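Local coordinates for protein contact-dependent inhibitor I (Escherichia coli NC101, PDB 5I4Q) that probably acts as an immunity protein that binds the toxin of a contact-dependent growth inhibition system and protects the cell that makes it, at residues T63-Y68 against D78-L83; R23-Y28 against Y68-G73; E33-Q38 against D52-M57. All coordinates share one frame; numbering follows the deposited sequence.

From the N terminus, long helix 4-40 supplies the first segments of two contacts. Interaction 3 is the first to close: it brings 52-57 back onto 33-38, encloses the turn between helices 4-40 and 44-66, and is nested inside the larger loop of interaction 2. That loop closes when 68-73, after helix 44-66, returns to 23-28. Interaction 1 pairs 63-68 with 78-83 across nine residues, the loop after helix 44-66 and the first turn of helix 74-82; its segments alternate with those of interaction 2, so the two cross, and they share Y68. The two also touch, M64 SE lying 3.7 Å from L25 CD2. Together they tie helices 4-40, 44-66 and 74-82 into one unit.

Interaction 1: residues T63-Y68 against D78-L83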
loop_
_atom_site.group_PDB
_atom_site.type_symbol
_atom_site.label_atom_id
_atom_site.label_comp_id
_atom_site.label_asym_id
_atom_site.label_seq_id
_atom_site.Cartn_x
_atom_site.Cartn_y
_atom_site.Cartn_z
ATOM N N THR B 63 -1.027 1.625 16.131
ATOM C CA THR B 63 -1.187 0.278 15.659
ATOM C C THR B 63 -1.007 0.264 14.146
ATOM O O THR B 63 -0.384 -0.641 13.554
ATOM C CB THR B 63 -2.550 -0.304 16.095
ATOM O OG1 THR B 63 -2.649 -0.267 17.517
ATOM C CG2 THR B 63 -2.703 -1.734 15.684
HETATM N N MSE B 64 -1.549 1.266 13.485
HETATM C CA MSE B 64 -1.359 1.345 12.057
HETATM C C MSE B 64 0.110 1.413 11.684
HETATM O O MSE B 64 0.539 0.788 10.730
HETATM C CB MSE B 64 -2.031 2.616 11.604
HETATM C CG MSE B 64 -1.634 2.949 10.175
HETATM SE SE MSE B 64 -2.352 4.750 9.744
HETATM C CE MSE B 64 -0.970 5.809 10.708
ATOM N N LEU B 65 0.872 2.238 12.393
ATOM C CA LEU B 65 2.280 2.476 12.071
ATOM C C LEU B 65 3.134 1.209 12.352
ATOM O O LEU B 65 3.952 0.786 11.532
ATOM C CB LEU B 65 2.794 3.677 12.894
ATOM C CG LEU B 65 4.269 4.052 12.709
ATOM C CD1 LEU B 65 4.543 4.288 11.231
ATOM C CD2 LEU B 65 4.638 5.287 13.551
ATOM N N TYR B 66 2.917 0.597 13.501
ATOM C CA TYR B 66 3.832 -0.445 13.973
ATOM C C TYR B 66 3.342 -1.806 13.619
ATOM O O TYR B 66 4.130 -2.593 13.215
ATOM C CB TYR B 66 4.049 -0.318 15.476
ATOM C CG TYR B 66 4.696 0.977 15.849
ATOM C CD1 TYR B 66 5.971 1.283 15.419
ATOM C CD2 TYR B 66 4.034 1.895 16.610
ATOM C CE1 TYR B 66 6.565 2.499 15.748
ATOM C CE2 TYR B 66 4.609 3.117 16.935
ATOM C CZ TYR B 66 5.856 3.419 16.502
ATOM O OH TYR B 66 6.397 4.633 16.878
ATOM N N LYS B 67 2.048 -2.100 13.707
ATOM C CA LYS B 67 1.604 -3.445 13.345
ATOM C C LYS B 67 1.482 -3.638 11.843
ATOM O O LYS B 67 1.871 -4.665 11.327
ATOM C CB LYS B 67 0.300 -3.786 14.023
ATOM C CG LYS B 67 -0.075 -5.245 13.997
ATOM C CD LYS B 67 -1.280 -5.482 14.893
ATOM C CE LYS B 67 -1.959 -6.796 14.585
ATOM N NZ LYS B 67 -0.976 -7.918 14.636
ATOM N N TYR B 68 0.889 -2.680 11.140
ATOM C CA TYR B 68 0.597 -2.868 9.735
ATOM C C TYR B 68 1.594 -2.138 8.860
ATOM O O TYR B 68 1.548 -2.277 7.691
ATOM C CB TYR B 68 -0.831 -2.396 9.428
ATOM C CG TYR B 68 -1.813 -3.190 10.181
ATOM C CD1 TYR B 68 -2.110 -4.469 9.790
ATOM C CD2 TYR B 68 -2.416 -2.680 11.311
ATOM C CE1 TYR B 68 -2.939 -5.255 10.537
ATOM C CE2 TYR B 68 -3.287 -3.440 12.027
ATOM C CZ TYR B 68 -3.520 -4.725 11.642
ATOM O OH TYR B 68 -4.390 -5.487 12.343
ATOM N N ASP B 78 4.067 12.945 13.658
ATOM C CA ASP B 78 4.353 13.774 14.812
ATOM C C ASP B 78 3.318 13.605 15.882
ATOM O O ASP B 78 3.672 13.472 17.053
ATOM C CB ASP B 78 4.451 15.246 14.433
ATOM C CG ASP B 78 5.692 15.549 13.609
ATOM O OD1 ASP B 78 6.678 14.749 13.609
ATOM O OD2 ASP B 78 5.680 16.595 12.937
ATOM N N LEU B 79 2.061 13.555 15.493
ATOM C CA LEU B 79 1.019 13.290 16.446
ATOM C C LEU B 79 1.178 11.946 17.167
ATOM O O LEU B 79 0.998 11.873 18.398
ATOM C CB LEU B 79 -0.354 13.316 15.792
ATOM C CG LEU B 79 -1.401 12.997 16.872
ATOM C CD1 LEU B 79 -2.499 14.047 16.875
ATOM C CD2 LEU B 79 -1.939 11.568 16.817
ATOM N N ILE B 80 1.476 10.885 16.415
ATOM C CA ILE B 80 1.677 9.562 17.011
ATOM C C ILE B 80 2.806 9.567 18.059
ATOM O O ILE B 80 2.689 8.966 19.129
ATOM C CB ILE B 80 1.964 8.507 15.960
ATOM C CG1 ILE B 80 0.710 8.210 15.101
ATOM C CG2 ILE B 80 2.470 7.232 16.610
ATOM C CD1 ILE B 80 1.030 7.270 13.961
ATOM N N TYR B 81 3.883 10.265 17.766
ATOM C CA TYR B 81 4.958 10.418 18.746
ATOM C C TYR B 81 4.513 11.245 19.966
ATOM O O TYR B 81 4.498 10.789 21.114
ATOM C CB TYR B 81 6.189 11.044 18.073
ATOM C CG TYR B 81 7.218 11.435 19.079
ATOM C CD1 TYR B 81 8.104 10.477 19.630
ATOM C CD2 TYR B 81 7.295 12.743 19.543
ATOM C CE1 TYR B 81 9.019 10.829 20.610
ATOM C CE2 TYR B 81 8.221 13.097 20.509
ATOM C CZ TYR B 81 9.074 12.142 21.027
ATOM O OH TYR B 81 9.944 12.516 22.000
ATOM N N HIS B 82 4.150 12.482 19.741
ATOM C CA HIS B 82 3.848 13.389 20.882
ATOM C C HIS B 82 2.751 12.925 21.835
ATOM O O HIS B 82 2.829 13.199 23.027
ATOM C CB HIS B 82 3.477 14.755 20.367
ATOM C CG HIS B 82 4.604 15.460 19.685
ATOM N ND1 HIS B 82 5.719 15.898 20.368
ATOM C CD2 HIS B 82 4.754 15.880 18.409
ATOM C CE1 HIS B 82 6.531 16.509 19.525
ATOM N NE2 HIS B 82 5.964 16.519 18.334
ATOM N N LEU B 83 1.741 12.220 21.324
ATOM C CA LEU B 83 0.594 11.803 22.131
ATOM C C LEU B 83 0.615 10.356 22.573
ATOM O O LEU B 83 -0.375 9.851 23.083
ATOM C CB LEU B 83 -0.686 12.068 21.365
ATOM C CG LEU B 83 -1.124 13.550 21.234
ATOM C CD1 LEU B 83 -2.599 13.635 20.864
ATOM C CD2 LEU B 83 -0.946 14.344 22.487
#
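The C-terminal end of helix 44-66 meets helix 74-82 in a contact between two consecutive helices joined by a loop, where I80 faces M64 and L65. The contact is apolar throughout: no hydrogen bond runs between the two segments, and of the 129 Å² they bury together I80 contributes 72 Å². One methyl does nearly all the work. I80 CD1 stands 4.1 Å from M64 CE and also 4.1 Å from L65 CD2, and at much the same distance from L65 CB, so it rests alongside the first carbon and one branch of the leucine while the methionine tip comes in from another direction. I80 reaches this place because its CG1 branch runs out straight, with CD1 anti to CA (chi2 174°). M64, a selenomethionine, starts off extended and then bends at the selenium (chi3 78°); that bend swings CE towards I80, and the two side chains meet at about a right angle. L65 approaches I80 at a slant and also has its CG above the centre of the Y66 ring, 4.0 Å from the ring plane, which places the tyrosine against its flank. Contacts of this length are ordinary van der Waals packing. The CA atoms of L65 and I80, at 8.7 Å, mark the closest backbone approach.

One turn earlier, L61 of helix 44-66 also touches I80, and Q58 of the same helix donates from NE2 to I80 O. M64 pairs through its backbone with Y70 in the following loop. L79 packs on I32 of helix 4-40, Y81 is hydrogen-bonded through OH to E73 of the contact-dependent inhibitor A chain, the probable toxin, and M64 packs on L11 of the second subunit; the helix pair thus has these three neighbours.

Interaction 2: residues R23-Y28 against Y68-G73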
loop_
_atom_site.group_PDB
_atom_site.type_symbol
_atom_site.label_atom_id
_atom_site.label_comp_id
_atom_site.label_asym_id
_atom_site.label_seq_id
_atom_site.Cartn_x
_atom_site.Cartn_y
_atom_site.Cartn_z
ATOM N N ARG B 23 -8.139 8.556 3.093
ATOM C CA ARG B 23 -9.395 9.140 3.461
ATOM C C ARG B 23 -9.667 8.923 4.925
ATOM O O ARG B 23 -10.157 9.785 5.604
ATOM C CB ARG B 23 -10.535 8.529 2.661
ATOM C CG ARG B 23 -10.588 9.050 1.268
ATOM C CD ARG B 23 -11.581 8.265 0.450
ATOM N NE ARG B 23 -11.389 8.602 -0.932
ATOM C CZ ARG B 23 -12.026 8.068 -1.952
ATOM N NH1 ARG B 23 -12.951 7.151 -1.778
ATOM N NH2 ARG B 23 -11.740 8.486 -3.152
ATOM N N ASN B 24 -9.401 7.733 5.404
ATOM C CA ASN B 24 -9.618 7.480 6.797
ATOM C C ASN B 24 -8.723 8.377 7.644
ATOM O O ASN B 24 -9.163 8.883 8.662
ATOM C CB ASN B 24 -9.403 6.027 7.108
ATOM C CG ASN B 24 -10.529 5.131 6.611
ATOM O OD1 ASN B 24 -11.678 5.430 6.809
ATOM N ND2 ASN B 24 -10.178 3.985 6.020
ATOM N N LEU B 25 -7.478 8.557 7.229
ATOM C CA LEU B 25 -6.535 9.431 7.899
ATOM C C LEU B 25 -7.027 10.889 7.967
ATOM O O LEU B 25 -6.842 11.542 8.998
ATOM C CB LEU B 25 -5.142 9.350 7.277
ATOM C CG LEU B 25 -4.359 8.075 7.660
ATOM C CD1 LEU B 25 -3.065 8.013 6.926
ATOM C CD2 LEU B 25 -4.075 7.932 9.138
ATOM N N ARG B 26 -7.694 11.369 6.917
ATOM C CA ARG B 26 -8.278 12.704 6.922
ATOM C C ARG B 26 -9.323 12.821 8.017
ATOM O O ARG B 26 -9.340 13.820 8.685
ATOM C CB ARG B 26 -8.963 13.081 5.603
ATOM C CG ARG B 26 -8.065 13.271 4.377
ATOM C CD ARG B 26 -8.849 13.584 3.074
ATOM N NE ARG B 26 -9.522 14.897 3.164
ATOM C CZ ARG B 26 -10.775 15.112 3.585
ATOM N NH1 ARG B 26 -11.237 16.360 3.629
ATOM N NH2 ARG B 26 -11.575 14.106 3.954
ATOM N N LEU B 27 -10.211 11.844 8.167
ATOM C CA LEU B 27 -11.187 11.825 9.266
ATOM C C LEU B 27 -10.531 11.790 10.641
ATOM O O LEU B 27 -11.000 12.440 11.536
ATOM C CB LEU B 27 -12.139 10.631 9.192
ATOM C CG LEU B 27 -13.116 10.551 8.004
ATOM C CD1 LEU B 27 -13.706 9.152 7.801
ATOM C CD2 LEU B 27 -14.220 11.577 8.165
ATOM N N TYR B 28 -9.463 11.010 10.826
ATOM C CA TYR B 28 -8.792 10.977 12.126
ATOM C C TYR B 28 -8.251 12.370 12.394
ATOM O O TYR B 28 -8.431 12.891 13.445
ATOM C CB TYR B 28 -7.693 9.925 12.191
ATOM C CG TYR B 28 -8.124 8.526 12.600
ATOM C CD1 TYR B 28 -8.584 7.629 11.692
ATOM C CD2 TYR B 28 -7.932 8.076 13.873
ATOM C CE1 TYR B 28 -8.924 6.349 12.077
ATOM C CE2 TYR B 28 -8.282 6.840 14.260
ATOM C CZ TYR B 28 -8.797 5.975 13.373
ATOM O OH TYR B 28 -9.115 4.712 13.788
ATOM N N TYR B 68 0.889 -2.680 11.140
ATOM C CA TYR B 68 0.597 -2.868 9.735
ATOM C C TYR B 68 1.594 -2.138 8.860
ATOM O O TYR B 68 1.548 -2.277 7.691
ATOM C CB TYR B 68 -0.831 -2.396 9.428
ATOM C CG TYR B 68 -1.813 -3.190 10.181
ATOM C CD1 TYR B 68 -2.110 -4.469 9.790
ATOM C CD2 TYR B 68 -2.416 -2.680 11.311
ATOM C CE1 TYR B 68 -2.939 -5.255 10.537
ATOM C CE2 TYR B 68 -3.287 -3.440 12.027
ATOM C CZ TYR B 68 -3.520 -4.725 11.642
ATOM O OH TYR B 68 -4.390 -5.487 12.343
ATOM N N GLU B 69 2.409 -1.301 9.449
ATOM C CA GLU B 69 3.483 -0.594 8.746
ATOM C C GLU B 69 3.011 0.355 7.669
ATOM O O GLU B 69 3.622 0.465 6.623
ATOM C CB GLU B 69 4.560 -1.582 8.265
ATOM C CG GLU B 69 5.281 -2.158 9.502
ATOM C CD GLU B 69 6.407 -3.108 9.130
ATOM O OE1 GLU B 69 6.109 -4.208 8.661
ATOM O OE2 GLU B 69 7.595 -2.729 9.286
ATOM N N TYR B 70 1.888 1.016 7.918
ATOM C CA TYR B 70 1.476 2.096 7.048
ATOM C C TYR B 70 2.088 3.360 7.607
ATOM O O TYR B 70 1.808 3.758 8.729
ATOM C CB TYR B 70 -0.035 2.200 6.873
ATOM C CG TYR B 70 -0.375 3.284 5.835
ATOM C CD1 TYR B 70 -0.419 4.636 6.188
ATOM C CD2 TYR B 70 -0.583 2.948 4.504
ATOM C CE1 TYR B 70 -0.686 5.602 5.236
ATOM C CE2 TYR B 70 -0.840 3.923 3.546
ATOM C CZ TYR B 70 -0.893 5.239 3.922
ATOM O OH TYR B 70 -1.106 6.161 2.994
ATOM N N LYS B 71 2.922 4.007 6.810
ATOM C CA LYS B 71 3.619 5.227 7.227
ATOM C C LYS B 71 2.782 6.436 6.758
ATOM O O LYS B 71 2.588 6.618 5.582
ATOM C CB LYS B 71 5.035 5.229 6.629
ATOM C CG LYS B 71 5.906 6.395 7.097
ATOM C CD LYS B 71 7.267 6.439 6.382
ATOM C CE LYS B 71 8.174 7.598 6.854
ATOM N NZ LYS B 71 7.811 8.952 6.317
ATOM N N PRO B 72 2.209 7.226 7.687
ATOM C CA PRO B 72 1.340 8.331 7.300
ATOM C C PRO B 72 2.118 9.636 7.016
ATOM O O PRO B 72 3.326 9.647 7.125
ATOM C CB PRO B 72 0.454 8.483 8.552
ATOM C CG PRO B 72 1.407 8.231 9.660
ATOM C CD PRO B 72 2.258 7.088 9.138
ATOM N N GLY B 73 1.412 10.725 6.693
ATOM C CA GLY B 73 2.030 12.047 6.549
ATOM C C GLY B 73 2.671 12.546 7.836
ATOM O O GLY B 73 2.234 12.207 8.905
#
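L25 points its side chain at Y70 and P72 with CG opposite its own carbonyl carbon (chi1 -76°) and CD1 fully extended from CA (chi2 175°), while Y70 turns its ring inwards with CG opposite its backbone N (chi1 -175°). These torsions bring a single methyl into play: L25 CD1 is 3.8 Å from Y70 CE1 and 3.9 Å from P72 CB. It approaches the tyrosine ring at a slant, and the leucine and proline side chains meet at roughly a right angle. No hydrogen bond joins the segments. Nearly all of the 95 Å² they bury comes from these three buried residues, with L25 giving 51 Å². K71 points away from the helix while Y70 and P72, on either side of it in sequence, point toward it, as extended backbone angles allow.

The loop crosses over helix 4-40 just before G73, the N-cap residue of helix 74-82. M64 and L61 of helix 44-66 touch L25 as well, and Y14 of the second subunit meets the Y70 ring edge-to-face, so the contact fills the junction of helix 4-40, helix 44-66 and the neighbouring copy.

Interaction 3: residues E33-Q38 against D52-M57; sequences ESLVHQ and DDLFRM
L35 lays its CD1 methyl over the backbone of helix 44-66 at D53 and L54, and beside the end of M57. The nearest atom is L54 N, 3.7 Å from L35 CD1, with L54 CB at 4.1 Å and D53 CB at 3.9 Å from the same methyl. The selenomethionine M57 adds its terminal methyl, CE, at 4.3 Å from L35 CD1. L35 dominates the first helix's side, with 88 Å² of the 189 Å² buried in all. Its reach follows from a straight second torsion (chi2 170°), which sets CD1 anti to CA and extends it toward 52-57.

The two segments run nearly antiparallel, at 150°, with axes 10.1 Å apart, as in a helical hairpin, and the CA atoms of L35 and L54 approach to 6.6 Å. L54 also touches I32 and I39 of helix 4-40, so it straddles the L35 position along that helix, while V36 packs on F98 of helix 88-99.

D53 sits at the margin and splits its character. Its CB serves the leucine, and its carboxylate faces along its own helix, where OD1 makes a salt bridge to R56 NH2 (3.3 Å), in the plane of the guanidinium and at its edge. The charge of D53 is thus paired within its own helix. No hydrogen bond or salt bridge joins 33-38 to 52-57, and the attraction between them rests on dispersion and the burial of methyl groups.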
loop_
_atom_site.group_PDB
_atom_site.type_symbol
_atom_site.label_atom_id
_atom_site.label_comp_id
_atom_site.label_asym_id
_atom_site.label_seq_id
_atom_site.Cartn_x
_atom_site.Cartn_y
_atom_site.Cartn_z
ATOM N N GLU B 33 -8.361 17.311 15.577
ATOM C CA GLU B 33 -8.311 18.790 15.619
ATOM C C GLU B 33 -9.419 19.341 16.522
ATOM O O GLU B 33 -9.209 20.288 17.256
ATOM C CB GLU B 33 -8.487 19.410 14.232
ATOM C CG GLU B 33 -7.305 19.293 13.281
ATOM C CD GLU B 33 -7.597 19.884 11.890
ATOM O OE1 GLU B 33 -8.772 19.849 11.430
ATOM O OE2 GLU B 33 -6.642 20.380 11.257
ATOM N N SER B 34 -10.585 18.723 16.426
ATOM C CA SER B 34 -11.782 19.080 17.183
ATOM C C SER B 34 -11.690 18.702 18.660
ATOM O O SER B 34 -12.122 19.478 19.491
ATOM C CB SER B 34 -13.018 18.444 16.508
ATOM O OG SER B 34 -14.141 18.348 17.357
ATOM N N LEU B 35 -11.131 17.532 18.983
ATOM C CA LEU B 35 -10.887 17.125 20.387
ATOM C C LEU B 35 -9.900 17.994 21.080
ATOM O O LEU B 35 -10.067 18.332 22.249
ATOM C CB LEU B 35 -10.356 15.709 20.483
ATOM C CG LEU B 35 -11.409 14.633 20.415
ATOM C CD1 LEU B 35 -10.720 13.291 20.261
ATOM C CD2 LEU B 35 -12.282 14.651 21.652
ATOM N N VAL B 36 -8.826 18.313 20.372
ATOM C CA VAL B 36 -7.827 19.249 20.872
ATOM C C VAL B 36 -8.516 20.591 21.189
ATOM O O VAL B 36 -8.311 21.127 22.259
ATOM C CB VAL B 36 -6.665 19.428 19.887
ATOM C CG1 VAL B 36 -5.734 20.561 20.335
ATOM C CG2 VAL B 36 -5.824 18.133 19.751
ATOM N N HIS B 37 -9.338 21.101 20.268
ATOM C CA HIS B 37 -10.080 22.345 20.479
ATOM C C HIS B 37 -10.972 22.267 21.709
ATOM O O HIS B 37 -10.897 23.158 22.558
ATOM C CB HIS B 37 -10.906 22.667 19.242
ATOM C CG HIS B 37 -11.581 23.995 19.276
ATOM N ND1 HIS B 37 -10.882 25.184 19.299
ATOM C CD2 HIS B 37 -12.898 24.330 19.224
ATOM C CE1 HIS B 37 -11.739 26.191 19.300
ATOM N NE2 HIS B 37 -12.965 25.698 19.239
ATOM N N GLN B 38 -11.759 21.194 21.826
ATOM C CA GLN B 38 -12.663 21.002 22.979
ATOM C C GLN B 38 -11.908 20.928 24.293
ATOM O O GLN B 38 -12.287 21.591 25.259
ATOM C CB GLN B 38 -13.522 19.745 22.852
ATOM C CG GLN B 38 -14.528 19.738 21.709
ATOM C CD GLN B 38 -15.140 18.352 21.469
ATOM O OE1 GLN B 38 -15.015 17.776 20.380
ATOM N NE2 GLN B 38 -15.797 17.812 22.483
ATOM N N ASP B 52 -9.447 10.604 26.839
ATOM C CA ASP B 52 -9.583 9.158 26.622
ATOM C C ASP B 52 -9.830 8.849 25.145
ATOM O O ASP B 52 -9.217 7.932 24.594
ATOM C CB ASP B 52 -10.746 8.573 27.438
ATOM C CG ASP B 52 -10.525 8.624 28.990
ATOM O OD1 ASP B 52 -9.377 8.857 29.504
ATOM O OD2 ASP B 52 -11.536 8.401 29.701
ATOM N N ASP B 53 -10.713 9.632 24.514
ATOM C CA ASP B 53 -10.965 9.545 23.049
ATOM C C ASP B 53 -9.724 9.911 22.231
ATOM O O ASP B 53 -9.362 9.211 21.316
ATOM C CB ASP B 53 -12.115 10.454 22.596
ATOM C CG ASP B 53 -13.460 10.063 23.194
ATOM O OD1 ASP B 53 -13.640 8.892 23.640
ATOM O OD2 ASP B 53 -14.358 10.939 23.224
ATOM N N LEU B 54 -9.065 11.000 22.598
ATOM C CA LEU B 54 -7.873 11.432 21.902
ATOM C C LEU B 54 -6.792 10.377 21.940
ATOM O O LEU B 54 -6.217 10.062 20.923
ATOM C CB LEU B 54 -7.360 12.704 22.549
ATOM C CG LEU B 54 -6.079 13.270 21.962
ATOM C CD1 LEU B 54 -6.296 13.584 20.489
ATOM C CD2 LEU B 54 -5.676 14.543 22.660
ATOM N N PHE B 55 -6.485 9.833 23.108
ATOM C CA PHE B 55 -5.447 8.792 23.170
ATOM C C PHE B 55 -5.831 7.464 22.566
ATOM O O PHE B 55 -4.944 6.677 22.129
ATOM C CB PHE B 55 -4.966 8.583 24.607
ATOM C CG PHE B 55 -4.231 9.765 25.171
ATOM C CD1 PHE B 55 -3.000 10.109 24.664
ATOM C CD2 PHE B 55 -4.739 10.483 26.231
ATOM C CE1 PHE B 55 -2.279 11.165 25.190
ATOM C CE2 PHE B 55 -4.047 11.582 26.740
ATOM C CZ PHE B 55 -2.802 11.908 26.229
ATOM N N ARG B 56 -7.131 7.173 22.561
ATOM C CA ARG B 56 -7.644 5.953 21.939
ATOM C C ARG B 56 -7.355 6.038 20.435
ATOM O O ARG B 56 -6.933 5.061 19.824
ATOM C CB ARG B 56 -9.120 5.764 22.170
ATOM C CG ARG B 56 -9.661 4.411 21.710
ATOM C CD ARG B 56 -11.182 4.376 21.570
ATOM N NE ARG B 56 -11.623 4.957 20.309
ATOM C CZ ARG B 56 -12.300 6.095 20.142
ATOM N NH1 ARG B 56 -12.596 6.471 18.900
ATOM N NH2 ARG B 56 -12.678 6.861 21.169
HETATM N N MSE B 57 -7.529 7.226 19.878
HETATM C CA MSE B 57 -7.244 7.448 18.471
HETATM C C MSE B 57 -5.775 7.350 18.167
HETATM O O MSE B 57 -5.424 6.811 17.167
HETATM C CB MSE B 57 -7.790 8.806 17.994
HETATM C CG MSE B 57 -9.306 8.705 18.045
HETATM SE SE MSE B 57 -10.173 10.258 17.149
HETATM C CE MSE B 57 -12.020 9.946 17.856
#